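Local coordinates for penicillin-binding protein (Bacillus halodurans, PDB 3TG9) that probably binds penicillin covalently through a serine of an SxxK motif, as members of the serine beta-lactamase and penicillin-binding protein superfamily do, at residues H94-T100 with P261-C265; F115-W119 with Y218-V222; F172-E177 with S189-A193. All coordinates share one frame; numbering follows the deposited sequence.

Contact 1. Residues H94-T100 with P261-C265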
loop_
_atom_site.group_PDB
_atom_site.type_symbol
_atom_site.label_atom_id
_atom_site.label_comp_id
_atom_site.label_asym_id
_atom_site.label_seq_id
_atom_site.Cartn_x
_atom_site.Cartn_y
_atom_site.Cartn_z
ATOM N N HIS B 94 -3.976 6.551 -35.060
ATOM C CA HIS B 94 -5.421 6.420 -35.180
ATOM C C HIS B 94 -5.917 5.009 -34.822
ATOM O O HIS B 94 -7.001 4.853 -34.260
ATOM C CB HIS B 94 -5.872 6.834 -36.587
ATOM C CG HIS B 94 -7.260 6.394 -36.930
ATOM N ND1 HIS B 94 -8.360 7.216 -36.783
ATOM C CD2 HIS B 94 -7.730 5.218 -37.403
ATOM C CE1 HIS B 94 -9.446 6.560 -37.156
ATOM N NE2 HIS B 94 -9.091 5.343 -37.529
ATOM N N HIS B 95 -5.130 3.987 -35.136
ATOM C CA HIS B 95 -5.495 2.626 -34.748
ATOM C C HIS B 95 -5.557 2.492 -33.231
ATOM O O HIS B 95 -6.481 1.895 -32.679
ATOM C CB HIS B 95 -4.498 1.609 -35.304
ATOM C CG HIS B 95 -4.551 1.463 -36.794
ATOM N ND1 HIS B 95 -3.419 1.292 -37.566
ATOM C CD2 HIS B 95 -5.595 1.470 -37.655
ATOM C CE1 HIS B 95 -3.768 1.196 -38.836
ATOM N NE2 HIS B 95 -5.081 1.303 -38.920
ATOM N N LEU B 96 -4.557 3.053 -32.564
ATOM C CA LEU B 96 -4.472 3.002 -31.111
ATOM C C LEU B 96 -5.632 3.756 -30.459
ATOM O O LEU B 96 -6.243 3.260 -29.511
ATOM C CB LEU B 96 -3.128 3.568 -30.650
ATOM C CG LEU B 96 -1.917 2.829 -31.234
ATOM C CD1 LEU B 96 -0.647 3.658 -31.157
ATOM C CD2 LEU B 96 -1.726 1.487 -30.551
ATOM N N LEU B 97 -5.944 4.937 -30.996
ATOM C CA LEU B 97 -6.973 5.819 -30.442
ATOM C C LEU B 97 -8.372 5.219 -30.483
ATOM O O LEU B 97 -9.243 5.589 -29.685
ATOM C CB LEU B 97 -6.991 7.151 -31.197
ATOM C CG LEU B 97 -5.880 8.150 -30.907
ATOM C CD1 LEU B 97 -5.786 9.177 -32.021
ATOM C CD2 LEU B 97 -6.123 8.828 -29.569
ATOM N N THR B 98 -8.594 4.318 -31.434
ATOM C CA THR B 98 -9.911 3.735 -31.636
ATOM C C THR B 98 -9.948 2.251 -31.294
ATOM O O THR B 98 -10.969 1.598 -31.484
ATOM C CB THR B 98 -10.383 3.917 -33.092
ATOM O OG1 THR B 98 -9.414 3.347 -33.982
ATOM C CG2 THR B 98 -10.559 5.396 -33.422
ATOM N N HIS B 99 -8.839 1.721 -30.789
ATOM C CA HIS B 99 -8.781 0.318 -30.390
ATOM C C HIS B 99 -8.922 -0.603 -31.588
ATOM O O HIS B 99 -9.607 -1.623 -31.511
ATOM C CB HIS B 99 -9.892 -0.017 -29.394
ATOM C CG HIS B 99 -9.762 0.688 -28.079
ATOM N ND1 HIS B 99 -8.794 0.370 -27.154
ATOM C CD2 HIS B 99 -10.496 1.687 -27.533
ATOM C CE1 HIS B 99 -8.929 1.142 -26.096
ATOM N NE2 HIS B 99 -9.953 1.954 -26.299
ATOM N N THR B 100 -8.280 -0.251 -32.693
ATOM C CA THR B 100 -8.317 -1.097 -33.883
ATOM C C THR B 100 -6.909 -1.482 -34.331
ATOM O O THR B 100 -6.716 -1.938 -35.457
ATOM C CB THR B 100 -9.055 -0.397 -35.042
ATOM O OG1 THR B 100 -8.471 0.890 -35.273
ATOM C CG2 THR B 100 -10.536 -0.220 -34.710
ATOM N N PRO B 261 -17.683 9.464 -34.220
ATOM C CA PRO B 261 -17.865 8.015 -34.101
ATOM C C PRO B 261 -17.100 7.305 -35.204
ATOM O O PRO B 261 -17.685 6.975 -36.242
ATOM C CB PRO B 261 -19.373 7.831 -34.303
ATOM C CG PRO B 261 -19.972 9.185 -34.149
ATOM C CD PRO B 261 -18.925 10.148 -34.602
ATOM N N HIS B 262 -15.807 7.081 -34.977
ATOM C CA HIS B 262 -14.932 6.424 -35.945
ATOM C C HIS B 262 -15.219 4.942 -36.041
ATOM O O HIS B 262 -15.100 4.349 -37.108
ATOM C CB HIS B 262 -13.463 6.609 -35.560
ATOM C CG HIS B 262 -13.004 8.028 -35.581
ATOM N ND1 HIS B 262 -12.796 8.759 -34.435
ATOM C CD2 HIS B 262 -12.709 8.856 -36.615
ATOM C CE1 HIS B 262 -12.398 9.979 -34.755
ATOM N NE2 HIS B 262 -12.338 10.060 -36.075
ATOM N N VAL B 263 -15.570 4.335 -34.916
ATOM C CA VAL B 263 -15.815 2.901 -34.883
ATOM C C VAL B 263 -17.225 2.658 -34.391
ATOM O O VAL B 263 -17.705 3.364 -33.499
ATOM C CB VAL B 263 -14.836 2.172 -33.926
ATOM C CG1 VAL B 263 -15.057 0.664 -33.980
ATOM C CG2 VAL B 263 -13.401 2.511 -34.266
ATOM N N HIS B 264 -17.894 1.676 -34.982
ATOM C CA HIS B 264 -19.142 1.183 -34.436
ATOM C C HIS B 264 -18.836 -0.130 -33.738
ATOM O O HIS B 264 -18.320 -1.052 -34.367
ATOM C CB HIS B 264 -20.171 0.975 -35.542
ATOM C CG HIS B 264 -21.503 0.505 -35.047
ATOM N ND1 HIS B 264 -22.492 0.042 -35.889
ATOM C CD2 HIS B 264 -22.007 0.416 -33.791
ATOM C CE1 HIS B 264 -23.552 -0.299 -35.174
ATOM N NE2 HIS B 264 -23.281 -0.084 -33.899
ATOM N N CYS B 265 -19.139 -0.218 -32.446
ATOM C CA CYS B 265 -18.827 -1.422 -31.679
ATOM C C CYS B 265 -19.972 -2.429 -31.689
ATOM O O CYS B 265 -19.779 -3.603 -32.023
ATOM C CB CYS B 265 -18.480 -1.055 -30.242
ATOM S SG CYS B 265 -17.465 0.402 -30.144
#

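Contact 2. Residues F115-W119 with Y218-V222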
loop_
_atom_site.group_PDB
_atom_site.type_symbol
_atom_site.label_atom_id
_atom_site.label_comp_id
_atom_site.label_asym_id
_atom_site.label_seq_id
_atom_site.Cartn_x
_atom_site.Cartn_y
_atom_site.Cartn_z
ATOM N N PHE B 115 -7.496 -8.578 -12.774
ATOM C CA PHE B 115 -6.490 -7.514 -12.780
ATOM C C PHE B 115 -5.410 -7.759 -11.717
ATOM O O PHE B 115 -4.208 -7.713 -12.008
ATOM C CB PHE B 115 -7.162 -6.136 -12.586
ATOM C CG PHE B 115 -6.327 -4.967 -13.058
ATOM C CD1 PHE B 115 -6.108 -4.750 -14.412
ATOM C CD2 PHE B 115 -5.769 -4.079 -12.151
ATOM C CE1 PHE B 115 -5.342 -3.672 -14.854
ATOM C CE2 PHE B 115 -5.005 -3.000 -12.588
ATOM C CZ PHE B 115 -4.792 -2.799 -13.944
ATOM N N GLU B 116 -5.833 -8.042 -10.491
ATOM C CA GLU B 116 -4.862 -8.249 -9.429
ATOM C C GLU B 116 -3.830 -9.317 -9.781
ATOM O O GLU B 116 -2.643 -9.155 -9.490
ATOM C CB GLU B 116 -5.533 -8.570 -8.091
ATOM C CG GLU B 116 -4.561 -8.451 -6.909
ATOM C CD GLU B 116 -5.244 -8.511 -5.557
ATOM O OE1 GLU B 116 -6.489 -8.545 -5.507
ATOM O OE2 GLU B 116 -4.529 -8.523 -4.532
ATOM N N ASP B 117 -4.270 -10.396 -10.420
ATOM C CA ASP B 117 -3.381 -11.525 -10.705
ATOM C C ASP B 117 -2.204 -11.186 -11.632
ATOM O O ASP B 117 -1.257 -11.974 -11.764
ATOM C CB ASP B 117 -4.167 -12.693 -11.288
ATOM C CG ASP B 117 -3.358 -13.972 -11.331
ATOM O OD1 ASP B 117 -2.913 -14.429 -10.249
ATOM O OD2 ASP B 117 -3.167 -14.520 -12.443
ATOM N N LEU B 118 -2.272 -10.022 -12.271
ATOM C CA LEU B 118 -1.199 -9.551 -13.142
ATOM C C LEU B 118 0.048 -9.218 -12.335
ATOM O O LEU B 118 1.173 -9.285 -12.836
ATOM C CB LEU B 118 -1.641 -8.297 -13.898
ATOM C CG LEU B 118 -2.553 -8.449 -15.116
ATOM C CD1 LEU B 118 -3.834 -9.182 -14.759
ATOM C CD2 LEU B 118 -2.855 -7.080 -15.688
ATOM N N TRP B 119 -0.165 -8.845 -11.081
ATOM C CA TRP B 119 0.921 -8.361 -10.241
ATOM C C TRP B 119 1.397 -9.414 -9.267
ATOM O O TRP B 119 2.104 -9.111 -8.313
ATOM C CB TRP B 119 0.453 -7.132 -9.481
ATOM C CG TRP B 119 -0.388 -6.292 -10.320
ATOM C CD1 TRP B 119 -1.640 -5.838 -10.032
ATOM C CD2 TRP B 119 -0.075 -5.814 -11.635
ATOM N NE1 TRP B 119 -2.121 -5.095 -11.078
ATOM C CE2 TRP B 119 -1.181 -5.063 -12.075
ATOM C CE3 TRP B 119 1.040 -5.941 -12.476
ATOM C CZ2 TRP B 119 -1.214 -4.442 -13.328
ATOM C CZ3 TRP B 119 1.006 -5.325 -13.716
ATOM C CH2 TRP B 119 -0.114 -4.581 -14.128
ATOM N N TYR B 218 -2.216 -2.991 -3.541
ATOM C CA TYR B 218 -1.376 -3.963 -4.222
ATOM C C TYR B 218 -2.091 -4.586 -5.414
ATOM O O TYR B 218 -1.651 -5.616 -5.929
ATOM C CB TYR B 218 -0.918 -5.056 -3.246
ATOM C CG TYR B 218 -0.316 -4.507 -1.979
ATOM C CD1 TYR B 218 0.922 -3.883 -1.996
ATOM C CD2 TYR B 218 -0.993 -4.589 -0.766
ATOM C CE1 TYR B 218 1.478 -3.365 -0.839
ATOM C CE2 TYR B 218 -0.443 -4.075 0.402
ATOM C CZ TYR B 218 0.793 -3.468 0.355
ATOM O OH TYR B 218 1.362 -2.964 1.494
ATOM N N SER B 219 -3.178 -3.954 -5.851
ATOM C CA SER B 219 -4.017 -4.486 -6.921
ATOM C C SER B 219 -3.933 -3.694 -8.225
ATOM O O SER B 219 -4.401 -4.161 -9.263
ATOM C CB SER B 219 -5.479 -4.527 -6.475
ATOM O OG SER B 219 -5.626 -5.265 -5.283
ATOM N N LEU B 220 -3.364 -2.491 -8.164
ATOM C CA LEU B 220 -3.233 -1.628 -9.342
ATOM C C LEU B 220 -1.774 -1.214 -9.520
ATOM O O LEU B 220 -0.996 -1.303 -8.578
ATOM C CB LEU B 220 -4.082 -0.363 -9.178
ATOM C CG LEU B 220 -5.596 -0.411 -9.412
ATOM C CD1 LEU B 220 -6.304 -1.350 -8.457
ATOM C CD2 LEU B 220 -6.169 0.995 -9.295
ATOM N N PRO B 221 -1.397 -0.762 -10.729
ATOM C CA PRO B 221 -0.079 -0.131 -10.850
ATOM C C PRO B 221 0.028 0.988 -9.814
ATOM O O PRO B 221 -0.966 1.663 -9.515
ATOM C CB PRO B 221 -0.096 0.437 -12.270
ATOM C CG PRO B 221 -1.052 -0.459 -13.018
ATOM C CD PRO B 221 -2.112 -0.827 -12.021
ATOM N N VAL B 222 1.218 1.180 -9.266
ATOM C CA VAL B 222 1.381 2.042 -8.106
ATOM C C VAL B 222 0.933 3.464 -8.423
ATOM O O VAL B 222 0.522 4.202 -7.536
ATOM C CB VAL B 222 2.835 2.023 -7.590
ATOM C CG1 VAL B 222 3.792 2.418 -8.698
ATOM C CG2 VAL B 222 3.001 2.930 -6.362
HETATM O O HOH W 1 -1.980 -8.347 -5.000
#

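Contact 3. Residues F172-E177 with S189-A193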
loop_
_atom_site.group_PDB
_atom_site.type_symbol
_atom_site.label_atom_id
_atom_site.label_comp_id
_atom_site.label_asym_id
_atom_site.label_seq_id
_atom_site.Cartn_x
_atom_site.Cartn_y
_atom_site.Cartn_z
ATOM N N PHE B 172 4.472 11.439 -19.338
ATOM C CA PHE B 172 3.055 11.464 -19.655
ATOM C C PHE B 172 2.269 12.276 -18.634
ATOM O O PHE B 172 1.506 13.175 -18.994
ATOM C CB PHE B 172 2.473 10.055 -19.758
ATOM C CG PHE B 172 0.992 10.046 -19.993
ATOM C CD1 PHE B 172 0.476 10.344 -21.246
ATOM C CD2 PHE B 172 0.113 9.774 -18.957
ATOM C CE1 PHE B 172 -0.891 10.352 -21.463
ATOM C CE2 PHE B 172 -1.258 9.788 -19.167
ATOM C CZ PHE B 172 -1.760 10.078 -20.423
ATOM N N GLN B 173 2.470 11.951 -17.363
ATOM C CA GLN B 173 1.809 12.627 -16.249
ATOM C C GLN B 173 2.059 14.137 -16.245
ATOM O O GLN B 173 1.136 14.940 -16.027
ATOM C CB GLN B 173 2.265 12.005 -14.921
ATOM C CG GLN B 173 1.903 10.515 -14.759
ATOM C CD GLN B 173 2.818 9.562 -15.533
ATOM O OE1 GLN B 173 3.780 9.986 -16.176
ATOM N NE2 GLN B 173 2.522 8.260 -15.458
ATOM N N GLU B 174 3.308 14.517 -16.483
ATOM C CA GLU B 174 3.672 15.921 -16.571
ATOM C C GLU B 174 2.901 16.610 -17.693
ATOM O O GLU B 174 2.378 17.711 -17.512
ATOM C CB GLU B 174 5.176 16.076 -16.799
ATOM C CG GLU B 174 6.001 15.985 -15.534
ATOM C CD GLU B 174 7.487 15.896 -15.818
ATOM O OE1 GLU B 174 7.864 15.559 -16.959
ATOM O OE2 GLU B 174 8.283 16.147 -14.890
ATOM N N TYR B 175 2.832 15.960 -18.852
ATOM C CA TYR B 175 2.125 16.540 -19.983
ATOM C C TYR B 175 0.658 16.805 -19.638
ATOM O O TYR B 175 0.152 17.913 -19.839
ATOM C CB TYR B 175 2.230 15.665 -21.236
ATOM C CG TYR B 175 1.625 16.351 -22.451
ATOM C CD1 TYR B 175 2.430 17.020 -23.368
ATOM C CD2 TYR B 175 0.249 16.373 -22.652
ATOM C CE1 TYR B 175 1.884 17.674 -24.463
ATOM C CE2 TYR B 175 -0.307 17.025 -23.751
ATOM C CZ TYR B 175 0.518 17.671 -24.652
ATOM O OH TYR B 175 -0.019 18.324 -25.747
ATOM N N VAL B 176 -0.017 15.796 -19.100
ATOM C CA VAL B 176 -1.452 15.898 -18.860
ATOM C C VAL B 176 -1.799 16.912 -17.779
ATOM O O VAL B 176 -2.715 17.717 -17.945
ATOM C CB VAL B 176 -2.074 14.526 -18.524
ATOM C CG1 VAL B 176 -3.521 14.688 -18.087
ATOM C CG2 VAL B 176 -1.982 13.597 -19.728
ATOM N N GLU B 177 -1.072 16.870 -16.669
ATOM C CA GLU B 177 -1.310 17.797 -15.568
ATOM C C GLU B 177 -1.102 19.249 -16.023
ATOM O O GLU B 177 -1.773 20.174 -15.544
ATOM C CB GLU B 177 -0.413 17.429 -14.364
ATOM C CG GLU B 177 -0.640 15.977 -13.890
ATOM C CD GLU B 177 0.218 15.552 -12.696
ATOM O OE1 GLU B 177 1.390 15.983 -12.595
ATOM O OE2 GLU B 177 -0.279 14.756 -11.864
ATOM N N SER B 189 -6.626 17.616 -9.284
ATOM C CA SER B 189 -6.487 16.350 -9.995
ATOM C C SER B 189 -5.032 16.027 -10.261
ATOM O O SER B 189 -4.199 16.928 -10.352
ATOM C CB SER B 189 -7.236 16.398 -11.338
ATOM O OG SER B 189 -8.634 16.417 -11.135
ATOM N N GLY B 190 -4.728 14.737 -10.404
ATOM C CA GLY B 190 -3.359 14.315 -10.645
ATOM C C GLY B 190 -3.163 12.808 -10.728
ATOM O O GLY B 190 -4.068 12.005 -10.452
ATOM N N TYR B 191 -1.959 12.425 -11.126
ATOM C CA TYR B 191 -1.586 11.026 -11.161
ATOM C C TYR B 191 -0.854 10.728 -9.867
ATOM O O TYR B 191 0.375 10.767 -9.806
ATOM C CB TYR B 191 -0.734 10.742 -12.397
ATOM C CG TYR B 191 -1.524 10.912 -13.676
ATOM C CD1 TYR B 191 -1.996 9.808 -14.364
ATOM C CD2 TYR B 191 -1.825 12.176 -14.176
ATOM C CE1 TYR B 191 -2.730 9.945 -15.521
ATOM C CE2 TYR B 191 -2.567 12.321 -15.347
ATOM C CZ TYR B 191 -3.014 11.196 -16.011
ATOM O OH TYR B 191 -3.761 11.298 -17.162
ATOM N N PHE B 192 -1.633 10.485 -8.816
ATOM C CA PHE B 192 -1.084 10.253 -7.489
ATOM C C PHE B 192 -0.607 8.814 -7.376
ATOM O O PHE B 192 -1.177 7.912 -8.001
ATOM C CB PHE B 192 -2.127 10.524 -6.398
ATOM C CG PHE B 192 -2.776 11.873 -6.490
ATOM C CD1 PHE B 192 -2.059 12.970 -6.932
ATOM C CD2 PHE B 192 -4.101 12.044 -6.114
ATOM C CE1 PHE B 192 -2.655 14.215 -7.015
ATOM C CE2 PHE B 192 -4.706 13.285 -6.197
ATOM C CZ PHE B 192 -3.986 14.370 -6.646
ATOM N N ALA B 193 0.435 8.612 -6.576
ATOM C CA ALA B 193 0.968 7.284 -6.310
ATOM C C ALA B 193 0.525 6.866 -4.922
ATOM O O ALA B 193 0.383 7.707 -4.042
ATOM C CB ALA B 193 2.484 7.287 -6.406
#

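Contact 1. Residues H94-T100 with P261-C265
Val263 presses its CG2 methyl against the end of the short helix 93-98, 3.5 Å from Thr98 CB and 4.0 Å from Thr100 CG2. This is the close-packed part of the contact, where two buried threonines supply the helix side. In Thr98 the hydroxyl sits between the backbone N and the carbonyl carbon (chi1 56°). OG1 is thereby turned back into the last helical turn, where it donates to His94 O at 2.9 Å, tilted moderately out of the carbonyl plane, while the CG2 methyl is left to face the other segment. That methyl also meets the CB of His262 at 3.8 Å. With the hydroxyl engaged by His94 O, methyls make most of the close contacts, although Thr98 O also lies beside Val263 CG2.

On the partly exposed side of the contact, at the two histidines, the fit is looser. His94 turns the edge of its imidazole to the face of His262 in a T-shaped pair, with ring centroids 5.5 Å apart and planes at 90°. Thr98 OG1 lies over one face of the His94 ring, toward its rim, and His94 ND1 is hydrogen-bonded to Tyr273 OH. Tyr273 also stacks on His262, so Tyr273 touches both members of the pair.

The backbones explain the shape on each side. The helix closes in a Schellman motif: His99 takes a positive phi (66°), and Thr100 N reaches back to His95 O at 2.8 Å, which brings Thr100 round beside Thr98. Across from them, His262 and Val263 both face Tyr271 and form a classic beta bulge, so both side chains point at the helix. The contact therefore sets a Schellman-capped helix of the helical region against a bulge at the start of strand 263-266, an outermost strand of the antiparallel sheet in this serine beta-lactamase-like fold.

Contact 2. Residues F115-W119 with Y218-V222
Trp119 and Phe115 converge on the carbonyl oxygen of Ser219. The CB of Trp119 heads toward the 218-222 loop, and with CG anti to the carbonyl carbon (chi1 -39°) the pyrrole edge of the indole leads. CD1 comes 3.3 Å from Ser219 O. NE1 then donates to the same oxygen at 3.1 Å, a weak bond bent to 126° although the acceptor lies in the ring plane. On the benzo ring CZ2 comes obliquely against Pro221 CD, while the CB of the preceding Leu118 covers the centre of one indole face.

Phe115 brings its ring edge to Ser219 O as well, CD2 lying 3.2 Å away, and its CE2 packs on Pro221 CD at 3.7 Å. The turn that carries both rings belongs to the long connection between helices 93-98 and 155-168, and it borders the dimer interface: Trp119 O accepts from Tyr125 OH of the second subunit, and Tyr218 OH is hydrogen-bonded to Leu217 O of the second subunit.

On the flank, Glu116 extends past the hydroxyl of Ser219. A water gives one hydrogen to Glu116 OE2 (2.6 Å) and the other to Tyr218 O (2.9 Å); OE2 also forms a salt bridge with Lys214.

Contact 3. Residues F172-E177 with S189-A193
Gly190 comes first against the helix, its CA lying 3.3 Å from Glu177 OE2. The next residue, Tyr191, supplies most of the loop's side of the contact. Its backbone N donates to the same carboxylate oxygen at 3.0 Å in a nearly straight bond (168°), meeting OE2 almost along the C-O axis. Glu177 gets there with an extended chain beyond CG (chi2 -180°), and OE2 also lies at the edge of the tyrosine ring.

The Tyr191 side chain then runs into the helix surface. Its CB touches Gln173 CG at 3.5 Å, and Gln173 CA lies over one ring face. Val176 CG1 approaches from the ring edge, 3.5 Å from Tyr191 OH. Phe172 CE2 comes as close to that oxygen, and its ring turns an edge to the tyrosine face in an offset T-shaped pair, with planes at 80°. Phe60 of helix 58-70 adds to the packing round Tyr191. Phe192 turns its CB away from the helix, and its ring meets Tyr231.

One straight amide-carboxylate bond thus fixes the loop backbone beside a buried aromatic and aliphatic cluster; such a bond would be expected to favour the ionised form of Glu177.

How the contacts relate
From the N terminus, the first segment to enter a contact is 94-100, on helix 93-98, where contact 1 opens the longest loop, closed only at strand 263-266. Inside it, residues 115-119 begin contact 2, which closes at 218-222 after nearly a hundred intervening residues. Contact 3 is nested within that again: helix 172-182 turns back through a short connection so that 189-193 lies along it. The three loops are therefore nested, and none cross. Contact 1 ties the helical region to the border of the main sheet, contact 2 joins two loops near the second subunit, and contact 3 links helix to loop. Contacts 2 and 3 touch where Val222 O packs on Ala193 CB, 3.8 Å apart; contact 1 stands separate from both.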